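Ubiquitin-conjugating enzyme (Plasmodium falciparum 3D7, PDB 2H2Y) probably acts as an E2 enzyme that passes ubiquitin on to proteins, the crystallised fragment being the ubiquitin-conjugating domain of a longer protein. Local coordinates at residues A[96-101]-A[127-132]; A[82-87]-A[120-125]; A[31-36]-A[40-45]; A[10-15]-A[27-32]. One frame throughout, in Å; residues are numbered along the deposited sequence.

In the fold
The four contacts sit in one UBC-type domain: an N-terminal helix, an antiparallel sheet and a later helix 119-130. Along the chain interactions 4 and 3 come first. They share helix 21-34, and their centres are about 10 Å apart. Interactions 2 and 1 follow, their segments alternating along the chain, and both use helix 119-130; their centres are about 13 Å apart. Interactions 2 and 3 join the two helices to the outer strands of the same sheet, 85-88 and 40-44. Ser-120 packs against Phe-32 between them. Interactions 1 and 4 are farthest apart, about 28 Å between centres. Together the contacts tie both helices, the sheet and two long loops into one compact domain.

Interaction 1 of 4, residues A[96-101]-A[127-132]; sequences THVYSN and ISMLSS
Met-129 reaches out of helix 119-130 and touches two neighbouring residues of the loop, His-97 and Val-98. Its sulfur SD lies 3.9 Å from His-97 CB. Its methyl CE meets Val-98 CG2 at the same distance, 3.9 Å. The methionine starts out extended, with CG anti to the backbone N. It then bends at its third torsion (chi3 82°), which turns CE off the line of the chain and onto the valine. SD approaches the His-97 ring obliquely, 5.1 Å from the ring centroid and 68° off the ring normal. CG of Met-129 lies near the plane of that ring, at its edge. On one face the ring carries Thr-96 CG2, over its centre.

In the UBC fold this loop follows the last strand of the sheet, and the helix comes after it. His-97 makes a backbone hydrogen bond with Cys-105, a residue seen in an interchain disulfide. The backbone N of His-97 also bonds to His-95 ND1. Met-129 in turn packs on His-95 and Leu-106. Farther inside, Val-98 and Leu-130 both touch Phe-88 on strand 85-88, and Leu-130 also touches Tyr-56 on strand 51-57.

Interaction 2 of 4, residues A[82-87]-A[120-125]; sequences KPPIVY and SGLILS
Leu-122 and Ile-123 of helix 119-130 pack on Pro-84, just before strand 85-88, and on Val-86 within it. This is the helix-on-sheet layer of the UBC fold, close to the centre of the domain, and all four residues are buried.

Leu-122 can be followed outward. Its CB stands 5.7 Å from Pro-84 CG. Its CG comes to 5.0 Å from the same Pro-84 CG. The first torsion sets CG anti to the carbonyl carbon (chi1 -64°), and the second carries CD1 straight on (chi2 180°). CD1 therefore forms the touching end, 3.5 Å from Pro-84 CG and 4.1 Å from Pro-84 CD. The leucine methyl CD1 thus meets the proline ring end-on at CG. Leu-122 also packs on Val-108. Pro-84 is backed by Tyr-113 and Ile-119.

Ile-123 makes the second meeting. Its CD1 lies 4.1 Å from Val-86 CG1, and the two side chains pass at a slant. Val-86 also touches Ile-71 on the adjacent strand 68-74 and Ile-126 one helical turn farther on. The contact across the segments is thus wholly apolar.

Within the helix, the carbonyl oxygen Gly-121 O takes two bonds from one residue. Ser-125 N donates to Gly-121 O at 2.8 Å. Ser-125 OG donates from the opposite face of the carbonyl plane, lying above that plane rather than on a lone pair.

Interaction 3 of 4, residues A[31-36]-A[40-45]; sequences NFLKNP and CTIDVH
Ile-42 is gripped between Phe-32 and Leu-33, using a different branch for each. Its CG1 is anti to the backbone N (chi1 -166°), and CD1 continues the extended line. CD1 reaches the phenyl ring of Phe-32, 3.6 Å from Phe-32 CD2 and 3.9 Å from Phe-32 CE2. The approach to the ring is oblique. CB of Ile-42 also lies 3.9 Å from Phe-32 CE2. The short branch, CG2, sits between the backbone N and the carbonyl carbon, and meets Leu-33 CD2 at 4.0 Å. Those two side chains cross at about a right angle.

Phe-32 likewise holds CG anti to its backbone N (chi1 -161°), which sends the ring off the helix toward the strand. The ring then passes on to Val-54 and to Ser-120 of helix 119-130. Pro-36 covers the strand's beginning, with Pro-36 CB 4.4 Å from Cys-40 O. The Cys-40 side chain turns inward, and Cys-40 SG packs on Ile-127 CD1 of helix 119-130. Leu-29, one turn back along the helix, touches Ile-42 as well.

Helix 21-34 thus folds back, through a short loop, onto edge strand 40-44, the helix-then-strand opening of the UBC fold.

Interaction 4 of 4, residues A[10-15]-A[27-32]; sequences KHIKTK and KELNNF
Ile-12 lies against the amide of Asn-30 where the loop before helix 21-34 runs past that helix. The helix is the N-terminal one of the UBC fold, and the loop lines one flank of it.

The Ile-12 and Asn-30 side is the more open part of the contact, and both residues are partly exposed to solvent. Several carbons of Ile-12 lie against the amide oxygen: Ile-12 CG1 and Ile-12 CD1 are each 3.5 Å from Asn-30 OD1. The amide nitrogen stands farther off, with Asn-30 ND2 3.9 Å from Ile-12 CG2. The Asn-30 side chain leaves the helix with CG anti to the carbonyl carbon (chi1 -70°), and its end swings toward the loop. The two side chains pass at a slant. The meeting is one of van der Waals type.

The Leu-29 and His-11 side is the enclosed, packed part, and both of these residues are buried. Leu-29 CD2 is 4.3 Å from Ile-12 CG1 and 4.5 Å from His-11 CB. The His-11 ring leads away from the helix and packs on Val-44, Tyr-16 and Ile-49. It thereby ties the loop to the edge of the sheet. Leu-29 forks: its CD2 faces the loop, while its other methyl, CD1, packs on Val-44 CG1 of strand 40-44.

Interaction 1 of 4, residues A[96-101]-A[127-132]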
loop_
_atom_site.group_PDB
_atom_site.type_symbol
_atom_site.label_atom_id
_atom_site.label_comp_id
_atom_site.label_asym_id
_atom_site.label_seq_id
_atom_site.Cartn_x
_atom_site.Cartn_y
_atom_site.Cartn_z
ATOM N N THR A 96 14.181 1.184 11.836
ATOM C CA THR A 96 15.222 0.199 11.574
ATOM C C THR A 96 15.283 -0.245 10.114
ATOM O O THR A 96 16.331 -0.159 9.478
ATOM C CB THR A 96 14.995 -1.051 12.451
ATOM O OG1 THR A 96 15.001 -0.670 13.832
ATOM C CG2 THR A 96 16.068 -2.093 12.197
ATOM N N HIS A 97 14.155 -0.712 9.586
ATOM C CA HIS A 97 14.094 -1.201 8.211
ATOM C C HIS A 97 13.738 -0.184 7.129
ATOM O O HIS A 97 13.577 -0.559 5.969
ATOM C CB HIS A 97 13.114 -2.373 8.117
ATOM C CG HIS A 97 13.501 -3.557 8.947
ATOM N ND1 HIS A 97 14.694 -4.224 8.778
ATOM C CD2 HIS A 97 12.841 -4.208 9.933
ATOM C CE1 HIS A 97 14.753 -5.239 9.625
ATOM N NE2 HIS A 97 13.639 -5.251 10.336
ATOM N N VAL A 98 13.596 1.090 7.484
ATOM C CA VAL A 98 13.273 2.092 6.471
ATOM C C VAL A 98 14.478 2.997 6.194
ATOM O O VAL A 98 15.206 3.386 7.112
ATOM C CB VAL A 98 12.064 2.956 6.886
ATOM C CG1 VAL A 98 11.667 3.876 5.736
ATOM C CG2 VAL A 98 10.898 2.064 7.268
ATOM N N TYR A 99 14.676 3.322 4.920
ATOM C CA TYR A 99 15.797 4.150 4.493
ATOM C C TYR A 99 15.402 5.568 4.099
ATOM O O TYR A 99 14.232 5.857 3.868
ATOM C CB TYR A 99 16.526 3.440 3.349
ATOM C CG TYR A 99 17.006 2.062 3.767
ATOM C CD1 TYR A 99 18.009 1.915 4.728
ATOM C CD2 TYR A 99 16.396 0.911 3.279
ATOM C CE1 TYR A 99 18.383 0.658 5.198
ATOM C CE2 TYR A 99 16.763 -0.354 3.743
ATOM C CZ TYR A 99 17.755 -0.473 4.705
ATOM O OH TYR A 99 18.104 -1.716 5.188
ATOM N N SER A 100 16.396 6.447 4.038
ATOM C CA SER A 100 16.203 7.858 3.703
ATOM C C SER A 100 15.362 8.095 2.453
ATOM O O SER A 100 14.518 8.987 2.439
ATOM C CB SER A 100 17.563 8.538 3.511
ATOM O OG SER A 100 18.501 8.099 4.480
ATOM N N ASN A 101 15.608 7.313 1.402
ATOM C CA ASN A 101 14.860 7.462 0.152
ATOM C C ASN A 101 13.426 6.945 0.275
ATOM O O ASN A 101 12.573 7.225 -0.572
ATOM C CB ASN A 101 15.582 6.741 -0.992
ATOM C CG ASN A 101 15.813 5.275 -0.706
ATOM O OD1 ASN A 101 16.352 4.549 -1.542
ATOM N ND2 ASN A 101 15.407 4.827 0.477
ATOM N N ILE A 127 2.604 -1.762 8.452
ATOM C CA ILE A 127 2.113 -1.074 9.649
ATOM C C ILE A 127 2.557 -1.756 10.936
ATOM O O ILE A 127 2.861 -1.083 11.919
ATOM C CB ILE A 127 0.575 -0.993 9.710
ATOM C CG1 ILE A 127 -0.004 -0.454 8.406
ATOM C CG2 ILE A 127 0.174 -0.084 10.848
ATOM C CD1 ILE A 127 0.162 1.014 8.224
ATOM N N SER A 128 2.579 -3.086 10.949
ATOM C CA SER A 128 2.983 -3.783 12.163
ATOM C C SER A 128 4.495 -3.721 12.309
ATOM O O SER A 128 5.022 -3.779 13.420
ATOM C CB SER A 128 2.501 -5.244 12.164
ATOM O OG SER A 128 3.206 -6.036 11.232
ATOM N N MET A 129 5.196 -3.594 11.189
ATOM C CA MET A 129 6.647 -3.499 11.238
ATOM C C MET A 129 7.001 -2.206 11.960
ATOM O O MET A 129 7.948 -2.165 12.752
ATOM C CB MET A 129 7.231 -3.465 9.836
ATOM C CG MET A 129 8.721 -3.269 9.809
ATOM S SD MET A 129 9.234 -2.816 8.179
ATOM C CE MET A 129 8.881 -1.080 8.224
ATOM N N LEU A 130 6.235 -1.152 11.676
ATOM C CA LEU A 130 6.454 0.140 12.312
ATOM C C LEU A 130 6.179 0.045 13.806
ATOM O O LEU A 130 6.810 0.735 14.598
ATOM C CB LEU A 130 5.569 1.218 11.677
ATOM C CG LEU A 130 5.960 1.666 10.261
ATOM C CD1 LEU A 130 4.980 2.703 9.745
ATOM C CD2 LEU A 130 7.365 2.230 10.277
ATOM N N SER A 131 5.239 -0.807 14.199
ATOM C CA SER A 131 4.946 -0.974 15.613
ATOM C C SER A 131 5.970 -1.948 16.193
ATOM O O SER A 131 5.859 -3.162 16.021
ATOM C CB SER A 131 3.532 -1.516 15.803
ATOM O OG SER A 131 2.586 -0.662 15.186
ATOM N N SER A 132 6.983 -1.400 16.859
ATOM C CA SER A 132 8.049 -2.188 17.473
ATOM C C SER A 132 9.235 -1.288 17.831
ATOM O O SER A 132 9.490 -0.281 17.163
ATOM C CB SER A 132 8.501 -3.299 16.523
#

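Interaction 2 of 4, residues A[82-87]-A[120-125]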
loop_
_atom_site.group_PDB
_atom_site.type_symbol
_atom_site.label_atom_id
_atom_site.label_comp_id
_atom_site.label_asym_id
_atom_site.label_seq_id
_atom_site.Cartn_x
_atom_site.Cartn_y
_atom_site.Cartn_z
ATOM N N LYS A 82 5.148 -9.854 -10.964
ATOM C CA LYS A 82 6.242 -9.066 -10.417
ATOM C C LYS A 82 5.570 -8.323 -9.274
ATOM O O LYS A 82 4.502 -7.742 -9.448
ATOM C CB LYS A 82 6.781 -8.055 -11.432
ATOM C CG LYS A 82 7.555 -8.651 -12.599
ATOM C CD LYS A 82 8.526 -7.620 -13.180
ATOM C CE LYS A 82 7.815 -6.307 -13.529
ATOM N NZ LYS A 82 8.773 -5.222 -13.889
ATOM N N PRO A 83 6.174 -8.336 -8.085
ATOM C CA PRO A 83 5.545 -7.634 -6.966
ATOM C C PRO A 83 5.317 -6.164 -7.241
ATOM O O PRO A 83 5.874 -5.603 -8.183
ATOM C CB PRO A 83 6.541 -7.841 -5.831
ATOM C CG PRO A 83 7.854 -7.894 -6.548
ATOM C CD PRO A 83 7.527 -8.787 -7.725
ATOM N N PRO A 84 4.466 -5.524 -6.434
ATOM C CA PRO A 84 4.219 -4.100 -6.640
ATOM C C PRO A 84 5.405 -3.363 -6.027
ATOM O O PRO A 84 6.007 -3.846 -5.067
ATOM C CB PRO A 84 2.939 -3.865 -5.857
ATOM C CG PRO A 84 3.083 -4.809 -4.712
ATOM C CD PRO A 84 3.562 -6.067 -5.404
ATOM N N ILE A 85 5.756 -2.213 -6.597
ATOM C CA ILE A 85 6.854 -1.410 -6.077
ATOM C C ILE A 85 6.248 -0.556 -4.961
ATOM O O ILE A 85 5.454 0.346 -5.220
ATOM C CB ILE A 85 7.460 -0.512 -7.192
ATOM C CG1 ILE A 85 8.398 -1.329 -8.085
ATOM C CG2 ILE A 85 8.242 0.625 -6.584
ATOM C CD1 ILE A 85 7.723 -2.378 -8.913
ATOM N N VAL A 86 6.613 -0.855 -3.720
ATOM C CA VAL A 86 6.073 -0.141 -2.566
ATOM C C VAL A 86 7.161 0.527 -1.731
ATOM O O VAL A 86 8.194 -0.081 -1.436
ATOM C CB VAL A 86 5.256 -1.112 -1.656
ATOM C CG1 VAL A 86 4.758 -0.395 -0.416
ATOM C CG2 VAL A 86 4.080 -1.679 -2.434
ATOM N N TYR A 87 6.916 1.774 -1.335
ATOM C CA TYR A 87 7.870 2.529 -0.536
ATOM C C TYR A 87 7.233 3.798 -0.002
ATOM O O TYR A 87 6.224 4.255 -0.518
ATOM C CB TYR A 87 9.076 2.891 -1.392
ATOM C CG TYR A 87 8.696 3.542 -2.700
ATOM C CD1 TYR A 87 8.442 4.912 -2.780
ATOM C CD2 TYR A 87 8.565 2.783 -3.856
ATOM C CE1 TYR A 87 8.070 5.505 -3.983
ATOM C CE2 TYR A 87 8.192 3.370 -5.057
ATOM C CZ TYR A 87 7.944 4.723 -5.113
ATOM O OH TYR A 87 7.542 5.270 -6.304
ATOM N N SER A 120 -3.593 -4.720 0.553
ATOM C CA SER A 120 -3.996 -4.318 1.897
ATOM C C SER A 120 -3.112 -5.040 2.909
ATOM O O SER A 120 -2.749 -4.481 3.940
ATOM C CB SER A 120 -5.467 -4.667 2.157
ATOM O OG SER A 120 -5.669 -6.069 2.129
ATOM N N GLY A 121 -2.766 -6.288 2.595
ATOM C CA GLY A 121 -1.928 -7.087 3.475
ATOM C C GLY A 121 -0.489 -6.615 3.495
ATOM O O GLY A 121 0.130 -6.539 4.557
ATOM N N LEU A 122 0.059 -6.307 2.326
ATOM C CA LEU A 122 1.420 -5.822 2.267
ATOM C C LEU A 122 1.494 -4.600 3.169
ATOM O O LEU A 122 2.341 -4.511 4.059
ATOM C CB LEU A 122 1.789 -5.422 0.837
ATOM C CG LEU A 122 1.819 -6.533 -0.214
ATOM C CD1 LEU A 122 2.202 -5.939 -1.555
ATOM C CD2 LEU A 122 2.802 -7.621 0.189
ATOM N N ILE A 123 0.572 -3.670 2.954
ATOM C CA ILE A 123 0.549 -2.433 3.724
ATOM C C ILE A 123 0.343 -2.676 5.214
ATOM O O ILE A 123 0.963 -2.010 6.048
ATOM C CB ILE A 123 -0.551 -1.454 3.202
ATOM C CG1 ILE A 123 -0.296 -1.103 1.734
ATOM C CG2 ILE A 123 -0.564 -0.179 4.035
ATOM C CD1 ILE A 123 1.070 -0.514 1.480
ATOM N N LEU A 124 -0.524 -3.623 5.557
ATOM C CA LEU A 124 -0.774 -3.909 6.963
ATOM C C LEU A 124 0.472 -4.512 7.587
ATOM O O LEU A 124 0.762 -4.268 8.759
ATOM C CB LEU A 124 -1.933 -4.877 7.128
ATOM C CG LEU A 124 -2.140 -5.258 8.597
ATOM C CD1 LEU A 124 -2.596 -4.056 9.391
ATOM C CD2 LEU A 124 -3.164 -6.368 8.685
ATOM N N SER A 125 1.203 -5.307 6.807
ATOM C CA SER A 125 2.438 -5.913 7.303
ATOM C C SER A 125 3.369 -4.758 7.644
ATOM O O SER A 125 3.981 -4.736 8.713
ATOM C CB SER A 125 3.091 -6.804 6.234
ATOM O OG SER A 125 2.228 -7.867 5.836
#

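Interaction 3 of 4, residues A[31-36]-A[40-45]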
loop_
_atom_site.group_PDB
_atom_site.type_symbol
_atom_site.label_atom_id
_atom_site.label_comp_id
_atom_site.label_asym_id
_atom_site.label_seq_id
_atom_site.Cartn_x
_atom_site.Cartn_y
_atom_site.Cartn_z
ATOM N N ASN A 31 -10.933 -4.473 -2.531
ATOM C CA ASN A 31 -10.683 -5.111 -1.258
ATOM C C ASN A 31 -10.055 -4.094 -0.320
ATOM O O ASN A 31 -10.323 -4.107 0.882
ATOM C CB ASN A 31 -9.753 -6.312 -1.405
ATOM C CG ASN A 31 -9.220 -6.794 -0.057
ATOM O OD1 ASN A 31 -8.216 -6.279 0.455
ATOM N ND2 ASN A 31 -9.905 -7.766 0.536
ATOM N N PHE A 32 -9.234 -3.199 -0.865
ATOM C CA PHE A 32 -8.582 -2.208 -0.030
ATOM C C PHE A 32 -9.610 -1.276 0.604
ATOM O O PHE A 32 -9.504 -0.935 1.786
ATOM C CB PHE A 32 -7.557 -1.405 -0.830
ATOM C CG PHE A 32 -6.548 -0.703 0.033
ATOM C CD1 PHE A 32 -5.336 -1.318 0.350
ATOM C CD2 PHE A 32 -6.827 0.548 0.580
ATOM C CE1 PHE A 32 -4.408 -0.694 1.207
ATOM C CE2 PHE A 32 -5.912 1.178 1.436
ATOM C CZ PHE A 32 -4.698 0.552 1.750
ATOM N N LEU A 33 -10.604 -0.865 -0.181
ATOM C CA LEU A 33 -11.663 0.009 0.327
ATOM C C LEU A 33 -12.521 -0.728 1.372
ATOM O O LEU A 33 -12.916 -0.150 2.382
ATOM C CB LEU A 33 -12.566 0.477 -0.819
ATOM C CG LEU A 33 -11.984 1.304 -1.965
ATOM C CD1 LEU A 33 -13.034 1.430 -3.036
ATOM C CD2 LEU A 33 -11.556 2.678 -1.489
ATOM N N LYS A 34 -12.792 -2.007 1.128
ATOM C CA LYS A 34 -13.602 -2.813 2.034
ATOM C C LYS A 34 -12.892 -3.257 3.323
ATOM O O LYS A 34 -13.523 -3.328 4.382
ATOM C CB LYS A 34 -14.129 -4.036 1.285
ATOM C CG LYS A 34 -15.043 -4.948 2.102
ATOM C CD LYS A 34 -15.585 -6.077 1.227
ATOM C CE LYS A 34 -16.379 -7.097 2.025
ATOM N NZ LYS A 34 -16.757 -8.281 1.185
ATOM N N ASN A 35 -11.597 -3.564 3.240
ATOM C CA ASN A 35 -10.825 -3.997 4.415
ATOM C C ASN A 35 -9.562 -3.159 4.572
ATOM O O ASN A 35 -8.442 -3.671 4.468
ATOM C CB ASN A 35 -10.422 -5.461 4.282
ATOM C CG ASN A 35 -11.599 -6.365 4.093
ATOM O OD1 ASN A 35 -12.514 -6.383 4.914
ATOM N ND2 ASN A 35 -11.589 -7.127 3.008
ATOM N N PRO A 36 -9.725 -1.863 4.861
ATOM C CA PRO A 36 -8.590 -0.959 5.020
ATOM C C PRO A 36 -7.668 -1.344 6.159
ATOM O O PRO A 36 -8.128 -1.818 7.199
ATOM C CB PRO A 36 -9.254 0.391 5.286
ATOM C CG PRO A 36 -10.664 0.206 4.810
ATOM C CD PRO A 36 -10.971 -1.185 5.230
ATOM N N CYS A 40 -5.407 3.835 7.803
ATOM C CA CYS A 40 -4.959 4.203 6.465
ATOM C C CYS A 40 -6.139 4.699 5.642
ATOM O O CYS A 40 -7.276 4.319 5.885
ATOM C CB CYS A 40 -4.355 3.007 5.733
ATOM S SG CYS A 40 -2.992 2.242 6.561
ATOM N N THR A 41 -5.857 5.559 4.675
ATOM C CA THR A 41 -6.870 6.069 3.762
ATOM C C THR A 41 -6.227 5.827 2.408
ATOM O O THR A 41 -5.113 5.299 2.345
ATOM C CB THR A 41 -7.130 7.575 3.955
ATOM O OG1 THR A 41 -5.885 8.285 3.974
ATOM C CG2 THR A 41 -7.885 7.817 5.254
ATOM N N ILE A 42 -6.895 6.190 1.321
ATOM C CA ILE A 42 -6.283 5.947 0.025
ATOM C C ILE A 42 -6.702 6.921 -1.061
ATOM O O ILE A 42 -7.653 7.679 -0.909
ATOM C CB ILE A 42 -6.587 4.514 -0.456
ATOM C CG1 ILE A 42 -5.677 4.152 -1.630
ATOM C CG2 ILE A 42 -8.044 4.408 -0.860
ATOM C CD1 ILE A 42 -5.796 2.720 -2.090
ATOM N N ASP A 43 -5.962 6.904 -2.159
ATOM C CA ASP A 43 -6.270 7.752 -3.288
ATOM C C ASP A 43 -5.424 7.328 -4.462
ATOM O O ASP A 43 -4.202 7.346 -4.381
ATOM C CB ASP A 43 -6.000 9.215 -2.966
ATOM C CG ASP A 43 -6.369 10.121 -4.115
ATOM O OD1 ASP A 43 -7.396 9.842 -4.778
ATOM O OD2 ASP A 43 -5.642 11.109 -4.354
ATOM N N VAL A 44 -6.069 6.928 -5.552
ATOM C CA VAL A 44 -5.322 6.505 -6.722
ATOM C C VAL A 44 -5.218 7.636 -7.723
ATOM O O VAL A 44 -6.043 8.551 -7.751
ATOM C CB VAL A 44 -5.952 5.271 -7.417
ATOM C CG1 VAL A 44 -6.249 4.197 -6.391
ATOM C CG2 VAL A 44 -7.198 5.666 -8.166
ATOM N N HIS A 45 -4.176 7.564 -8.534
ATOM C CA HIS A 45 -3.913 8.557 -9.552
ATOM C C HIS A 45 -5.064 8.558 -10.551
ATOM O O HIS A 45 -5.539 7.498 -10.976
ATOM C CB HIS A 45 -2.606 8.211 -10.264
ATOM C CG HIS A 45 -2.125 9.273 -11.199
ATOM N ND1 HIS A 45 -2.949 9.877 -12.123
ATOM C CD2 HIS A 45 -0.901 9.826 -11.364
ATOM C CE1 HIS A 45 -2.253 10.761 -12.818
ATOM N NE2 HIS A 45 -1.007 10.749 -12.378
#

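Interaction 4 of 4, residues A[10-15]-A[27-32]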
loop_
_atom_site.group_PDB
_atom_site.type_symbol
_atom_site.label_atom_id
_atom_site.label_comp_id
_atom_site.label_asym_id
_atom_site.label_seq_id
_atom_site.Cartn_x
_atom_site.Cartn_y
_atom_site.Cartn_z
ATOM N N LYS A 10 -13.903 6.695 -8.751
ATOM C CA LYS A 10 -13.945 5.297 -9.116
ATOM C C LYS A 10 -13.322 4.816 -10.425
ATOM O O LYS A 10 -13.680 5.255 -11.524
ATOM C CB LYS A 10 -15.397 4.820 -9.063
ATOM C CG LYS A 10 -16.074 5.033 -7.719
ATOM C CD LYS A 10 -16.432 6.488 -7.476
ATOM C CE LYS A 10 -17.118 6.652 -6.132
ATOM N NZ LYS A 10 -18.255 5.700 -5.983
ATOM N N HIS A 11 -12.368 3.907 -10.265
ATOM C CA HIS A 11 -11.707 3.231 -11.366
ATOM C C HIS A 11 -12.427 1.897 -11.220
ATOM O O HIS A 11 -12.229 0.961 -11.991
ATOM C CB HIS A 11 -10.219 3.022 -11.086
ATOM C CG HIS A 11 -9.352 4.186 -11.448
ATOM N ND1 HIS A 11 -9.303 5.343 -10.702
ATOM C CD2 HIS A 11 -8.468 4.353 -12.461
ATOM C CE1 HIS A 11 -8.424 6.172 -11.238
ATOM N NE2 HIS A 11 -7.903 5.595 -12.305
ATOM N N ILE A 12 -13.252 1.836 -10.177
ATOM C CA ILE A 12 -14.056 0.669 -9.852
ATOM C C ILE A 12 -15.089 0.498 -10.951
ATOM O O ILE A 12 -15.499 -0.616 -11.268
ATOM C CB ILE A 12 -14.820 0.869 -8.538
ATOM C CG1 ILE A 12 -13.870 1.345 -7.443
ATOM C CG2 ILE A 12 -15.497 -0.427 -8.135
ATOM C CD1 ILE A 12 -14.569 1.654 -6.143
ATOM N N LYS A 13 -15.516 1.623 -11.514
ATOM C CA LYS A 13 -16.501 1.620 -12.582
ATOM C C LYS A 13 -15.927 0.937 -13.817
ATOM O O LYS A 13 -16.328 -0.170 -14.166
ATOM C CB LYS A 13 -16.911 3.055 -12.930
ATOM N N THR A 14 -14.976 1.604 -14.465
ATOM C CA THR A 14 -14.347 1.079 -15.676
ATOM C C THR A 14 -14.248 -0.444 -15.706
ATOM O O THR A 14 -13.817 -1.075 -14.743
ATOM C CB THR A 14 -12.934 1.699 -15.903
ATOM O OG1 THR A 14 -12.015 0.673 -16.293
ATOM C CG2 THR A 14 -12.439 2.399 -14.649
ATOM N N LYS A 15 -14.676 -1.025 -16.821
ATOM C CA LYS A 15 -14.642 -2.468 -16.990
ATOM C C LYS A 15 -13.286 -2.883 -17.550
ATOM O O LYS A 15 -12.925 -2.501 -18.665
ATOM C CB LYS A 15 -15.759 -2.914 -17.941
ATOM C CG LYS A 15 -15.888 -4.425 -18.061
ATOM C CD LYS A 15 -17.055 -4.844 -18.942
ATOM C CE LYS A 15 -17.167 -6.367 -18.998
ATOM N NZ LYS A 15 -18.273 -6.842 -19.883
ATOM N N LYS A 27 -9.430 -5.384 -8.596
ATOM C CA LYS A 27 -9.953 -6.270 -7.569
ATOM C C LYS A 27 -9.262 -5.949 -6.251
ATOM O O LYS A 27 -9.893 -5.959 -5.191
ATOM C CB LYS A 27 -9.732 -7.732 -7.956
ATOM C CG LYS A 27 -10.691 -8.690 -7.259
ATOM C CD LYS A 27 -10.848 -9.995 -8.028
ATOM C CE LYS A 27 -9.668 -10.923 -7.820
ATOM N NZ LYS A 27 -9.590 -11.368 -6.399
ATOM N N GLU A 28 -7.968 -5.639 -6.323
ATOM C CA GLU A 28 -7.192 -5.296 -5.134
ATOM C C GLU A 28 -7.619 -3.965 -4.529
ATOM O O GLU A 28 -7.558 -3.789 -3.308
ATOM C CB GLU A 28 -5.706 -5.250 -5.469
ATOM C CG GLU A 28 -5.116 -6.611 -5.762
ATOM C CD GLU A 28 -4.949 -7.459 -4.518
ATOM O OE1 GLU A 28 -4.688 -8.672 -4.664
ATOM O OE2 GLU A 28 -5.066 -6.914 -3.401
ATOM N N LEU A 29 -8.045 -3.029 -5.376
ATOM C CA LEU A 29 -8.490 -1.726 -4.890
ATOM C C LEU A 29 -9.758 -1.897 -4.052
ATOM O O LEU A 29 -9.820 -1.429 -2.908
ATOM C CB LEU A 29 -8.762 -0.775 -6.062
ATOM C CG LEU A 29 -9.306 0.622 -5.712
ATOM C CD1 LEU A 29 -8.293 1.405 -4.890
ATOM C CD2 LEU A 29 -9.622 1.368 -6.995
ATOM N N ASN A 30 -10.757 -2.580 -4.622
ATOM C CA ASN A 30 -12.030 -2.828 -3.936
ATOM C C ASN A 30 -11.823 -3.488 -2.586
ATOM O O ASN A 30 -12.471 -3.121 -1.602
ATOM C CB ASN A 30 -12.953 -3.702 -4.785
ATOM C CG ASN A 30 -13.474 -2.974 -5.993
ATOM O OD1 ASN A 30 -13.882 -1.813 -5.897
ATOM N ND2 ASN A 30 -13.476 -3.645 -7.139
ATOM N N ASN A 31 -10.933 -4.473 -2.531
ATOM C CA ASN A 31 -10.683 -5.111 -1.258
ATOM C C ASN A 31 -10.055 -4.094 -0.320
ATOM O O ASN A 31 -10.323 -4.107 0.882
ATOM C CB ASN A 31 -9.753 -6.312 -1.405
ATOM C CG ASN A 31 -9.220 -6.794 -0.057
ATOM O OD1 ASN A 31 -8.216 -6.279 0.455
ATOM N ND2 ASN A 31 -9.905 -7.766 0.536
ATOM N N PHE A 32 -9.234 -3.199 -0.865
ATOM C CA PHE A 32 -8.582 -2.208 -0.030
ATOM C C PHE A 32 -9.610 -1.276 0.604
ATOM O O PHE A 32 -9.504 -0.935 1.786
ATOM C CB PHE A 32 -7.557 -1.405 -0.830
ATOM C CG PHE A 32 -6.548 -0.703 0.033
ATOM C CD1 PHE A 32 -5.336 -1.318 0.350
ATOM C CD2 PHE A 32 -6.827 0.548 0.580
ATOM C CE1 PHE A 32 -4.408 -0.694 1.207
ATOM C CE2 PHE A 32 -5.912 1.178 1.436
ATOM C CZ PHE A 32 -4.698 0.552 1.750
#